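Local coordinates for Alr4995 protein (Nostoc sp., PDB 6LRF) that acts as a bifunctional arginine dihydrolase and ornithine cyclodeaminase, probably turning arginine into ornithine and ornithine into proline, at residues S190-R194 with E341-E345; R289-H293 with T446-E450; Y386-R391 with G439-R444; D405-A409 with Q420-L424. One frame throughout, in Å; residues are numbered along the deposited sequence.

Contact 1: S190-R194 with E341-E345; sequences SYSNR and EVMEE
Tyr-191 lays one face of its phenol ring against Val-342, whose CG2 methyl sits 3.9 Å from the ring centroid and only 14° off the ring normal, a CH-pi contact displaced from the centre toward CG and CD1. The ring is aimed across the gap because CG stands anti to the carbonyl carbon (chi1 -59°), a direction that carries the hydroxyl on toward the second helix. There Tyr-191 OH makes a weak, 3.5 Å hydrogen bond to Glu-345 OE1. At the ring edge, in its plane, Glu-341 OE2 comes within 3.6 Å of Tyr-191 CE1, and the carboxylate is turned steeply against the ring. The same Glu-341 OE2 pairs with Arg-194 NH1 in a salt bridge, though its modelled 2.5 Å is doubtfully short. Ser-190 OG, over the other face of the tyrosine, accepts a weak bond from Arg-194 NH2. Trading Tyr-191 for an alanine would probably leave the Val-342 methyl without its aromatic platform and open a gap between the two helices. His-556 of helix 554-567 touches Arg-194, Glu-341 and Glu-345. With the axes of the two short segments 12.7 Å apart and their directions 158° apart, the pair is a widely spaced, nearly antiparallel helix packing bridged by long side chains, joining the dimethylarginine dimethylhydrolase-like region to the LOR/SDH region.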
loop_
_atom_site.group_PDB
_atom_site.type_symbol
_atom_site.label_atom_id
_atom_site.label_comp_id
_atom_site.label_asym_id
_atom_site.label_seq_id
_atom_site.Cartn_x
_atom_site.Cartn_y
_atom_site.Cartn_z
ATOM N N SER B 190 -20.519 21.732 12.640
ATOM C CA SER B 190 -19.603 22.665 13.281
ATOM C C SER B 190 -20.213 24.070 13.405
ATOM O O SER B 190 -20.074 24.730 14.441
ATOM C CB SER B 190 -18.289 22.727 12.500
ATOM O OG SER B 190 -18.432 23.559 11.358
ATOM N N TYR B 191 -20.875 24.529 12.346
ATOM C CA TYR B 191 -21.561 25.824 12.378
ATOM C C TYR B 191 -22.521 25.925 13.579
ATOM O O TYR B 191 -22.555 26.933 14.264
ATOM C CB TYR B 191 -22.334 26.071 11.070
ATOM C CG TYR B 191 -21.463 26.066 9.818
ATOM C CD1 TYR B 191 -20.598 27.130 9.537
ATOM C CD2 TYR B 191 -21.505 25.001 8.914
ATOM C CE1 TYR B 191 -19.798 27.134 8.396
ATOM C CE2 TYR B 191 -20.710 25.000 7.769
ATOM C CZ TYR B 191 -19.859 26.068 7.518
ATOM O OH TYR B 191 -19.064 26.072 6.386
ATOM N N SER B 192 -23.279 24.867 13.832
ATOM C CA SER B 192 -24.308 24.896 14.869
ATOM C C SER B 192 -23.704 24.893 16.269
ATOM O O SER B 192 -24.183 25.606 17.166
ATOM C CB SER B 192 -25.262 23.717 14.690
ATOM O OG SER B 192 -25.872 23.802 13.411
ATOM N N ASN B 193 -22.645 24.103 16.445
ATOM C CA ASN B 193 -21.896 24.080 17.701
ATOM C C ASN B 193 -21.252 25.423 18.015
ATOM O O ASN B 193 -21.242 25.875 19.165
ATOM C CB ASN B 193 -20.838 22.979 17.661
ATOM C CG ASN B 193 -21.389 21.630 18.106
ATOM O OD1 ASN B 193 -21.959 21.512 19.194
ATOM N ND2 ASN B 193 -21.238 20.614 17.265
ATOM N N ARG B 194 -20.728 26.077 16.990
ATOM C CA ARG B 194 -20.172 27.409 17.183
ATOM C C ARG B 194 -21.279 28.335 17.719
ATOM O O ARG B 194 -21.052 29.113 18.651
ATOM C CB ARG B 194 -19.586 27.941 15.867
ATOM C CG ARG B 194 -18.142 28.448 15.915
ATOM C CD ARG B 194 -17.648 28.880 14.501
ATOM N NE ARG B 194 -17.612 27.737 13.591
ATOM C CZ ARG B 194 -17.902 27.786 12.288
ATOM N NH1 ARG B 194 -18.260 28.935 11.725
ATOM N NH2 ARG B 194 -17.846 26.675 11.544
ATOM N N GLU B 341 -22.835 33.806 6.867
ATOM C CA GLU B 341 -21.577 33.089 6.765
ATOM C C GLU B 341 -21.731 31.829 5.917
ATOM O O GLU B 341 -20.917 31.561 5.029
ATOM C CB GLU B 341 -21.076 32.748 8.156
ATOM C CG GLU B 341 -19.882 31.826 8.186
ATOM C CD GLU B 341 -19.674 31.242 9.571
ATOM O OE1 GLU B 341 -20.381 31.696 10.505
ATOM O OE2 GLU B 341 -18.814 30.344 9.729
ATOM N N VAL B 342 -22.790 31.061 6.163
ATOM C CA VAL B 342 -22.974 29.807 5.424
ATOM C C VAL B 342 -23.361 30.111 3.969
ATOM O O VAL B 342 -22.917 29.425 3.034
ATOM C CB VAL B 342 -24.032 28.887 6.092
ATOM C CG1 VAL B 342 -24.348 27.683 5.201
ATOM C CG2 VAL B 342 -23.551 28.425 7.469
HETATM N N MSE B 343 -24.176 31.148 3.776
HETATM C CA MSE B 343 -24.528 31.609 2.428
HETATM C C MSE B 343 -23.285 31.980 1.596
HETATM O O MSE B 343 -23.203 31.667 0.411
HETATM C CB MSE B 343 -25.469 32.815 2.498
HETATM C CG MSE B 343 -25.873 33.340 1.121
HETATM SE SE MSE B 343 -26.832 31.968 0.009
HETATM C CE MSE B 343 -28.703 32.356 0.562
ATOM N N GLU B 344 -22.324 32.650 2.216
ATOM C CA GLU B 344 -21.090 33.012 1.523
ATOM C C GLU B 344 -20.292 31.782 1.118
ATOM O O GLU B 344 -19.689 31.728 0.035
ATOM C CB GLU B 344 -20.225 33.899 2.406
ATOM C CG GLU B 344 -20.821 35.254 2.698
ATOM C CD GLU B 344 -19.890 36.106 3.533
ATOM O OE1 GLU B 344 -19.632 35.746 4.709
ATOM O OE2 GLU B 344 -19.395 37.115 2.990
ATOM N N GLU B 345 -20.277 30.793 1.995
ATOM C CA GLU B 345 -19.567 29.566 1.702
ATOM C C GLU B 345 -20.200 28.862 0.482
ATOM O O GLU B 345 -19.495 28.401 -0.428
ATOM C CB GLU B 345 -19.567 28.666 2.927
ATOM C CG GLU B 345 -18.646 27.472 2.817
ATOM C CD GLU B 345 -17.283 27.701 3.465
ATOM O OE1 GLU B 345 -17.218 28.344 4.550
ATOM O OE2 GLU B 345 -16.277 27.224 2.884
#

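Contact 2: R289-H293 with T446-E450; sequences RIEGH and TESRE
Thr-446, at the start of the short helix 446-449, touches His-293 loosely, its CG2 methyl 4.3 Å from CE1 of the imidazole. Three residues on, Arg-449 reaches back to the strand. Its chain bends at chi3 (-56°), bringing the guanidinium edge-on to the backbone, where Arg-449 NH1 gives a straight 2.7 Å hydrogen bond to Glu-291 O, in the guanidinium plane but tilted from that of the carbonyl. Arg-449 NH2 lies 3.6 Å from Ile-290 CD1 and is hydrogen-bonded to Leu-353 O. Glu-450, the first residue to leave the helical conformation, grips His-293 twice: OE2 takes the backbone N-H at 3.0 Å from above the carboxylate plane, while the syn lone pair of OE1 takes ND1 at 3.0 Å in the plane of the ring, the two planes standing nearly perpendicular. Since NE2 bonds to Gln-326 O, the imidazole has partners at both nitrogens, which may favour its charged form. Beside it, the backbone angles of Gly-292 call for glycine, and a CB there would collide with Glu-450 OE2. Cut back to an alanine, Glu-450 would probably leave the His-293 N-H and ND1 without their acceptors and the ring freer to turn. The helix docks at the end of strand 280-292, which pairs with strand 329-337, while helix 299-310 covers Ile-290 and Arg-449 through Leu-299.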
loop_
_atom_site.group_PDB
_atom_site.type_symbol
_atom_site.label_atom_id
_atom_site.label_comp_id
_atom_site.label_asym_id
_atom_site.label_seq_id
_atom_site.Cartn_x
_atom_site.Cartn_y
_atom_site.Cartn_z
ATOM N N ARG B 289 -28.991 31.352 -11.138
ATOM C CA ARG B 289 -29.277 30.727 -12.425
ATOM C C ARG B 289 -28.067 29.903 -12.868
ATOM O O ARG B 289 -26.922 30.317 -12.676
ATOM C CB ARG B 289 -29.640 31.795 -13.461
ATOM C CG ARG B 289 -30.062 31.279 -14.826
ATOM C CD ARG B 289 -30.531 32.439 -15.693
ATOM N NE ARG B 289 -30.667 32.074 -17.099
ATOM C CZ ARG B 289 -31.766 31.542 -17.624
ATOM N NH1 ARG B 289 -32.821 31.301 -16.847
ATOM N NH2 ARG B 289 -31.811 31.246 -18.922
ATOM N N ILE B 290 -28.321 28.721 -13.423
ATOM C CA ILE B 290 -27.253 27.873 -13.956
ATOM C C ILE B 290 -27.643 27.430 -15.371
ATOM O O ILE B 290 -28.783 27.045 -15.607
ATOM C CB ILE B 290 -26.983 26.660 -13.033
ATOM C CG1 ILE B 290 -25.890 25.771 -13.611
ATOM C CG2 ILE B 290 -28.245 25.856 -12.777
ATOM C CD1 ILE B 290 -24.516 26.390 -13.506
ATOM N N GLU B 291 -26.708 27.545 -16.317
ATOM C CA GLU B 291 -26.940 27.196 -17.720
ATOM C C GLU B 291 -25.902 26.196 -18.242
ATOM O O GLU B 291 -24.751 26.194 -17.807
ATOM C CB GLU B 291 -26.896 28.439 -18.608
ATOM C CG GLU B 291 -28.129 29.317 -18.606
ATOM C CD GLU B 291 -28.049 30.424 -19.670
ATOM O OE1 GLU B 291 -27.056 30.440 -20.433
ATOM O OE2 GLU B 291 -28.978 31.264 -19.755
ATOM N N GLY B 292 -26.297 25.373 -19.210
ATOM C CA GLY B 292 -25.369 24.422 -19.804
ATOM C C GLY B 292 -26.038 23.111 -20.151
ATOM O O GLY B 292 -27.252 23.072 -20.372
ATOM N N HIS B 293 -25.252 22.041 -20.219
ATOM C CA HIS B 293 -25.802 20.707 -20.447
ATOM C C HIS B 293 -26.099 20.075 -19.089
ATOM O O HIS B 293 -25.391 19.185 -18.622
ATOM C CB HIS B 293 -24.837 19.848 -21.270
ATOM C CG HIS B 293 -24.461 20.459 -22.585
ATOM N ND1 HIS B 293 -23.172 20.846 -22.884
ATOM C CD2 HIS B 293 -25.209 20.772 -23.671
ATOM C CE1 HIS B 293 -23.139 21.356 -24.103
ATOM N NE2 HIS B 293 -24.363 21.331 -24.599
ATOM N N THR B 446 -17.013 25.936 -21.470
ATOM C CA THR B 446 -18.042 24.900 -21.309
ATOM C C THR B 446 -17.487 23.541 -20.868
ATOM O O THR B 446 -17.938 22.973 -19.870
ATOM C CB THR B 446 -18.843 24.688 -22.617
ATOM O OG1 THR B 446 -19.144 25.954 -23.221
ATOM C CG2 THR B 446 -20.141 23.938 -22.326
ATOM N N GLU B 447 -16.501 23.034 -21.604
ATOM C CA GLU B 447 -15.931 21.718 -21.321
ATOM C C GLU B 447 -15.335 21.645 -19.908
ATOM O O GLU B 447 -15.301 20.575 -19.295
ATOM C CB GLU B 447 -14.876 21.358 -22.381
ATOM C CG GLU B 447 -13.427 21.666 -21.996
ATOM C CD GLU B 447 -12.426 21.362 -23.111
ATOM O OE1 GLU B 447 -12.624 20.369 -23.850
ATOM O OE2 GLU B 447 -11.427 22.105 -23.235
ATOM N N SER B 448 -14.890 22.787 -19.384
ATOM C CA SER B 448 -14.302 22.842 -18.046
ATOM C C SER B 448 -15.338 22.651 -16.929
ATOM O O SER B 448 -15.180 21.760 -16.082
ATOM C CB SER B 448 -13.559 24.167 -17.835
ATOM O OG SER B 448 -13.034 24.249 -16.513
ATOM N N ARG B 449 -16.384 23.485 -16.921
ATOM C CA ARG B 449 -17.422 23.423 -15.880
ATOM C C ARG B 449 -18.119 22.059 -15.863
ATOM O O ARG B 449 -18.664 21.644 -14.837
ATOM C CB ARG B 449 -18.476 24.530 -16.071
ATOM C CG ARG B 449 -17.927 25.946 -16.188
ATOM C CD ARG B 449 -19.029 27.011 -16.246
ATOM N NE ARG B 449 -19.979 26.779 -17.333
ATOM C CZ ARG B 449 -21.291 26.585 -17.168
ATOM N NH1 ARG B 449 -22.064 26.378 -18.226
ATOM N NH2 ARG B 449 -21.839 26.596 -15.955
ATOM N N GLU B 450 -18.093 21.372 -17.005
ATOM C CA GLU B 450 -18.749 20.074 -17.157
ATOM C C GLU B 450 -17.715 18.949 -17.246
ATOM O O GLU B 450 -17.076 18.770 -18.283
ATOM C CB GLU B 450 -19.652 20.082 -18.399
ATOM C CG GLU B 450 -20.782 21.126 -18.335
ATOM C CD GLU B 450 -21.558 21.260 -19.646
ATOM O OE1 GLU B 450 -21.456 20.342 -20.495
ATOM O OE2 GLU B 450 -22.269 22.285 -19.826
#

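Contact 3: Y386-R391 with G439-R444; sequences YPTEVR and GIRTIR
Tyr-386 and Arg-444 stack flat: the guanidinium lies over one face of the ring, planes 9° apart and centres 3.8 Å from each other, a cation-pi pair. A bend at chi3 folds the arginine so that CD also rests on that face near CG and CD1, while NH2 ends beside the hydroxyl. Bonds from NE to Ser-448 OG and from NH1 to Asp-352 O help fix the guanidinium in this plane. A second arginine, Arg-441, starts from the crowded position, with CG between the backbone N and carbonyl carbon (chi1 67°), and from there the extended chain brings NE and NH1 side-on to one oxygen, Glu-389 OE1, at 2.8 and 2.9 Å in a salt bridge. That oxygen lies in the guanidinium plane, yet the carboxylate itself is rotated 43° from it. Trp-396 makes a cation-pi contact with Arg-441, and Ile-443 CD1 packs 3.6 Å from the other oxygen of the glutamate, OE2. Pro-387 O accepts twice from opposite faces of its plane, from Ile-443 N and Thr-442 OG1. Thr-388 CG2 meets Ile-440 CG2 at 3.8 Å on the face of the sheet opposite Glu-389 and Arg-441. Glu-389 and Arg-441, a hydrogen-bonded pair flanked by two non-hydrogen-bonded ones, define an antiparallel strand pair, with strand 440-442 the outermost, within this chain, of a mixed beta sheet.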
loop_
_atom_site.group_PDB
_atom_site.type_symbol
_atom_site.label_atom_id
_atom_site.label_comp_id
_atom_site.label_asym_id
_atom_site.label_seq_id
_atom_site.Cartn_x
_atom_site.Cartn_y
_atom_site.Cartn_z
ATOM N N TYR B 386 -9.488 29.347 -11.137
ATOM C CA TYR B 386 -10.228 29.562 -12.387
ATOM C C TYR B 386 -10.300 31.010 -12.819
ATOM O O TYR B 386 -10.309 31.903 -11.968
ATOM C CB TYR B 386 -11.641 28.998 -12.247
ATOM C CG TYR B 386 -11.613 27.518 -12.051
ATOM C CD1 TYR B 386 -11.265 26.674 -13.102
ATOM C CD2 TYR B 386 -11.895 26.957 -10.810
ATOM C CE1 TYR B 386 -11.211 25.311 -12.930
ATOM C CE2 TYR B 386 -11.848 25.590 -10.628
ATOM C CZ TYR B 386 -11.506 24.770 -11.693
ATOM O OH TYR B 386 -11.453 23.402 -11.517
ATOM N N PRO B 387 -10.366 31.253 -14.149
ATOM C CA PRO B 387 -10.482 32.615 -14.689
ATOM C C PRO B 387 -11.722 33.293 -14.131
ATOM O O PRO B 387 -12.801 32.699 -14.143
ATOM C CB PRO B 387 -10.612 32.406 -16.207
ATOM C CG PRO B 387 -10.165 31.026 -16.459
ATOM C CD PRO B 387 -10.469 30.240 -15.215
ATOM N N THR B 388 -11.545 34.521 -13.653
ATOM C CA THR B 388 -12.505 35.174 -12.780
ATOM C C THR B 388 -12.713 36.610 -13.239
ATOM O O THR B 388 -11.756 37.272 -13.643
ATOM C CB THR B 388 -12.014 35.145 -11.305
ATOM O OG1 THR B 388 -11.884 33.785 -10.861
ATOM C CG2 THR B 388 -12.969 35.900 -10.358
ATOM N N GLU B 389 -13.963 37.075 -13.205
ATOM C CA GLU B 389 -14.280 38.483 -13.464
ATOM C C GLU B 389 -14.960 39.083 -12.233
ATOM O O GLU B 389 -15.670 38.378 -11.513
ATOM C CB GLU B 389 -15.181 38.626 -14.698
ATOM C CG GLU B 389 -14.473 38.465 -16.043
ATOM C CD GLU B 389 -15.437 38.385 -17.242
ATOM O OE1 GLU B 389 -16.673 38.378 -17.044
ATOM O OE2 GLU B 389 -14.956 38.325 -18.394
ATOM N N VAL B 390 -14.724 40.373 -11.980
ATOM C CA VAL B 390 -15.364 41.082 -10.868
ATOM C C VAL B 390 -16.033 42.389 -11.345
ATOM O O VAL B 390 -15.560 43.026 -12.286
ATOM C CB VAL B 390 -14.348 41.383 -9.752
ATOM C CG1 VAL B 390 -13.739 40.079 -9.231
ATOM C CG2 VAL B 390 -13.234 42.264 -10.273
ATOM N N ARG B 391 -17.137 42.779 -10.708
ATOM C CA ARG B 391 -17.934 43.927 -11.174
ATOM C C ARG B 391 -17.604 45.176 -10.359
ATOM O O ARG B 391 -17.860 45.229 -9.154
ATOM C CB ARG B 391 -19.432 43.621 -11.087
ATOM C CG ARG B 391 -20.346 44.473 -12.006
ATOM C CD ARG B 391 -21.797 44.014 -11.833
ATOM N NE ARG B 391 -22.780 44.744 -12.634
ATOM C CZ ARG B 391 -23.539 45.738 -12.170
ATOM N NH1 ARG B 391 -23.407 46.155 -10.919
ATOM N NH2 ARG B 391 -24.424 46.332 -12.959
ATOM N N GLY B 439 -20.819 40.352 -7.069
ATOM C CA GLY B 439 -20.089 40.896 -8.194
ATOM C C GLY B 439 -18.868 40.087 -8.566
ATOM O O GLY B 439 -17.829 40.642 -8.919
ATOM N N ILE B 440 -18.992 38.767 -8.479
ATOM C CA ILE B 440 -17.910 37.861 -8.861
ATOM C C ILE B 440 -18.480 36.739 -9.711
ATOM O O ILE B 440 -19.476 36.118 -9.347
ATOM C CB ILE B 440 -17.204 37.266 -7.630
ATOM C CG1 ILE B 440 -16.753 38.373 -6.681
ATOM C CG2 ILE B 440 -15.993 36.395 -8.058
ATOM C CD1 ILE B 440 -16.651 37.959 -5.232
ATOM N N ARG B 441 -17.860 36.473 -10.850
ATOM C CA ARG B 441 -18.262 35.319 -11.642
ATOM C C ARG B 441 -17.028 34.637 -12.216
ATOM O O ARG B 441 -15.967 35.250 -12.356
ATOM C CB ARG B 441 -19.226 35.728 -12.758
ATOM C CG ARG B 441 -18.606 36.611 -13.831
ATOM C CD ARG B 441 -19.699 37.152 -14.739
ATOM N NE ARG B 441 -19.164 37.953 -15.839
ATOM C CZ ARG B 441 -19.905 38.736 -16.622
ATOM N NH1 ARG B 441 -19.339 39.424 -17.598
ATOM N NH2 ARG B 441 -21.210 38.827 -16.422
ATOM N N THR B 442 -17.170 33.356 -12.524
ATOM C CA THR B 442 -16.104 32.614 -13.174
ATOM C C THR B 442 -16.315 32.670 -14.686
ATOM O O THR B 442 -17.423 32.933 -15.148
ATOM C CB THR B 442 -16.078 31.154 -12.721
ATOM O OG1 THR B 442 -14.863 30.545 -13.154
ATOM C CG2 THR B 442 -17.249 30.402 -13.335
ATOM N N ILE B 443 -15.264 32.432 -15.465
ATOM C CA ILE B 443 -15.452 32.317 -16.900
ATOM C C ILE B 443 -14.765 31.061 -17.405
ATOM O O ILE B 443 -14.037 31.089 -18.389
ATOM C CB ILE B 443 -14.948 33.576 -17.662
ATOM C CG1 ILE B 443 -13.600 34.065 -17.114
ATOM C CG2 ILE B 443 -15.980 34.691 -17.564
ATOM C CD1 ILE B 443 -13.054 35.301 -17.814
ATOM N N ARG B 444 -15.004 29.956 -16.712
ATOM C CA ARG B 444 -14.586 28.654 -17.206
ATOM C C ARG B 444 -15.345 28.303 -18.484
ATOM O O ARG B 444 -16.569 28.460 -18.555
ATOM C CB ARG B 444 -14.813 27.569 -16.159
ATOM C CG ARG B 444 -14.300 27.901 -14.795
ATOM C CD ARG B 444 -14.790 26.892 -13.778
ATOM N NE ARG B 444 -14.440 25.520 -14.141
ATOM C CZ ARG B 444 -14.638 24.466 -13.350
ATOM N NH1 ARG B 444 -15.182 24.621 -12.147
ATOM N NH2 ARG B 444 -14.288 23.256 -13.759
#

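Contact 4: D405-A409 with Q420-L424; sequences DGAIA and QCKIL
Ala-409 and Gln-420, like Ala-407 and Lys-422, are hydrogen-bonded pairs of a beta hairpin formed by strands 407-413 and 416-422. Each pair exchanges two backbone bonds of 2.8 to 2.9 Å between N and O, that from Lys-422 N to Ala-407 O at 170°. Between them Ile-408 and Cys-421 form a non-hydrogen-bonded pair, their side chains on the opposite face to the alanines, against Val-399. On the alanine face the methyl of Ala-409 meets Lys-422 CD at 4.1 Å, a diagonal contact. With CG anti to its carbonyl carbon (chi1 -71°), Lys-422 passes this methyl with its CD and then leads off from the partner strand, NZ making a salt bridge with Glu-431. Gly-406 brings its CA within 3.4 Å of Lys-422 O; a CB in that place would clash with the carbonyl. Where the strands part, a water links Asp-405 O to Leu-424 N, although its distance to Asp-405 O is doubtfully short. Farther out, strands 432-435 and 395-400 flank the hairpin, Ile-408 bonding through its backbone to Ile-434 and Cys-421 to Glu-400. Leu-424 rests on Leu-558 of helix 554-567, and at the start of that helix His-554 ND1 is hydrogen-bonded to Asp-405 OD1.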
loop_
_atom_site.group_PDB
_atom_site.type_symbol
_atom_site.label_atom_id
_atom_site.label_comp_id
_atom_site.label_asym_id
_atom_site.label_seq_id
_atom_site.Cartn_x
_atom_site.Cartn_y
_atom_site.Cartn_z
ATOM N N ASP B 405 -6.224 30.716 -3.421
ATOM C CA ASP B 405 -5.899 31.107 -2.056
ATOM C C ASP B 405 -5.297 32.497 -1.977
ATOM O O ASP B 405 -4.489 32.785 -1.091
ATOM C CB ASP B 405 -4.957 30.089 -1.415
ATOM C CG ASP B 405 -5.635 28.743 -1.174
ATOM O OD1 ASP B 405 -6.888 28.695 -1.134
ATOM O OD2 ASP B 405 -4.920 27.733 -1.037
ATOM N N GLY B 406 -5.703 33.366 -2.893
ATOM C CA GLY B 406 -5.300 34.761 -2.809
ATOM C C GLY B 406 -6.474 35.653 -2.463
ATOM O O GLY B 406 -7.604 35.165 -2.300
ATOM N N ALA B 407 -6.200 36.951 -2.336
ATOM C CA ALA B 407 -7.246 37.954 -2.303
ATOM C C ALA B 407 -7.262 38.679 -3.644
ATOM O O ALA B 407 -6.308 38.610 -4.413
ATOM C CB ALA B 407 -7.024 38.935 -1.151
ATOM N N ILE B 408 -8.346 39.379 -3.938
ATOM C CA ILE B 408 -8.395 40.129 -5.187
ATOM C C ILE B 408 -8.348 41.618 -4.880
ATOM O O ILE B 408 -9.248 42.158 -4.240
ATOM C CB ILE B 408 -9.647 39.778 -5.991
ATOM C CG1 ILE B 408 -9.656 38.272 -6.289
ATOM C CG2 ILE B 408 -9.706 40.570 -7.293
ATOM C CD1 ILE B 408 -10.841 37.833 -7.124
ATOM N N ALA B 409 -7.274 42.271 -5.319
ATOM C CA ALA B 409 -7.079 43.694 -5.074
ATOM C C ALA B 409 -7.499 44.482 -6.313
ATOM O O ALA B 409 -7.261 44.068 -7.442
ATOM C CB ALA B 409 -5.620 43.985 -4.710
ATOM N N GLN B 420 -6.332 42.385 -9.489
ATOM C CA GLN B 420 -5.141 41.559 -9.307
ATOM C C GLN B 420 -5.295 40.562 -8.172
ATOM O O GLN B 420 -5.522 40.937 -7.031
ATOM C CB GLN B 420 -3.931 42.429 -8.971
ATOM C CG GLN B 420 -2.951 42.699 -10.064
ATOM C CD GLN B 420 -1.881 43.671 -9.588
ATOM O OE1 GLN B 420 -2.182 44.655 -8.903
ATOM N NE2 GLN B 420 -0.631 43.387 -9.924
ATOM N N CYS B 421 -5.097 39.298 -8.488
ATOM C CA CYS B 421 -4.965 38.265 -7.493
ATOM C C CYS B 421 -3.609 38.396 -6.761
ATOM O O CYS B 421 -2.545 38.383 -7.380
ATOM C CB CYS B 421 -5.100 36.929 -8.196
ATOM S SG CYS B 421 -5.461 35.589 -7.179
ATOM N N LYS B 422 -3.651 38.549 -5.449
ATOM C CA LYS B 422 -2.431 38.701 -4.657
ATOM C C LYS B 422 -2.484 37.763 -3.476
ATOM O O LYS B 422 -3.537 37.610 -2.857
ATOM C CB LYS B 422 -2.264 40.134 -4.147
ATOM C CG LYS B 422 -1.924 41.187 -5.196
ATOM C CD LYS B 422 -1.813 42.532 -4.511
ATOM C CE LYS B 422 -0.758 43.436 -5.112
ATOM N NZ LYS B 422 -0.268 44.422 -4.074
ATOM N N ILE B 423 -1.362 37.135 -3.151
ATOM C CA ILE B 423 -1.290 36.359 -1.914
ATOM C C ILE B 423 -1.282 37.316 -0.723
ATOM O O ILE B 423 -0.886 38.468 -0.858
ATOM C CB ILE B 423 -0.051 35.444 -1.871
ATOM C CG1 ILE B 423 1.222 36.294 -1.976
ATOM C CG2 ILE B 423 -0.134 34.390 -2.991
ATOM C CD1 ILE B 423 2.511 35.499 -1.829
ATOM N N LEU B 424 -1.719 36.833 0.436
ATOM C CA LEU B 424 -1.989 37.698 1.578
ATOM C C LEU B 424 -0.798 38.548 1.983
ATOM O O LEU B 424 -0.945 39.749 2.214
ATOM C CB LEU B 424 -2.439 36.867 2.780
ATOM C CG LEU B 424 -3.744 36.081 2.646
ATOM C CD1 LEU B 424 -4.031 35.297 3.927
ATOM C CD2 LEU B 424 -4.898 36.993 2.323
HETATM O O HOH W 1 -2.659 33.906 0.052
#

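Contact 1 lies near the centre of the chain and contacts 2, 3 and 4 about 28 to 31 Å from it; contacts 1 and 2 interleave along the sequence. Contact 3 falls between the segments of contact 2, and contact 4 between those of contact 3. Contacts 3 and 4 share one mixed sheet, their centres 14 Å apart, and touch where Val-390 CG1 packs on Ile-408 CD1. Helix 446-449 of contact 2 comes shortly after strand 440-442 of contact 3, and Arg-449 packs against Arg-444. Contact 2 ties the ArgZ-like region to the sheet of strand 280-292, whereas contacts 3 and 4 hold that region's own sheet together. Helix 554-567 reaches both contacts 1 and 4.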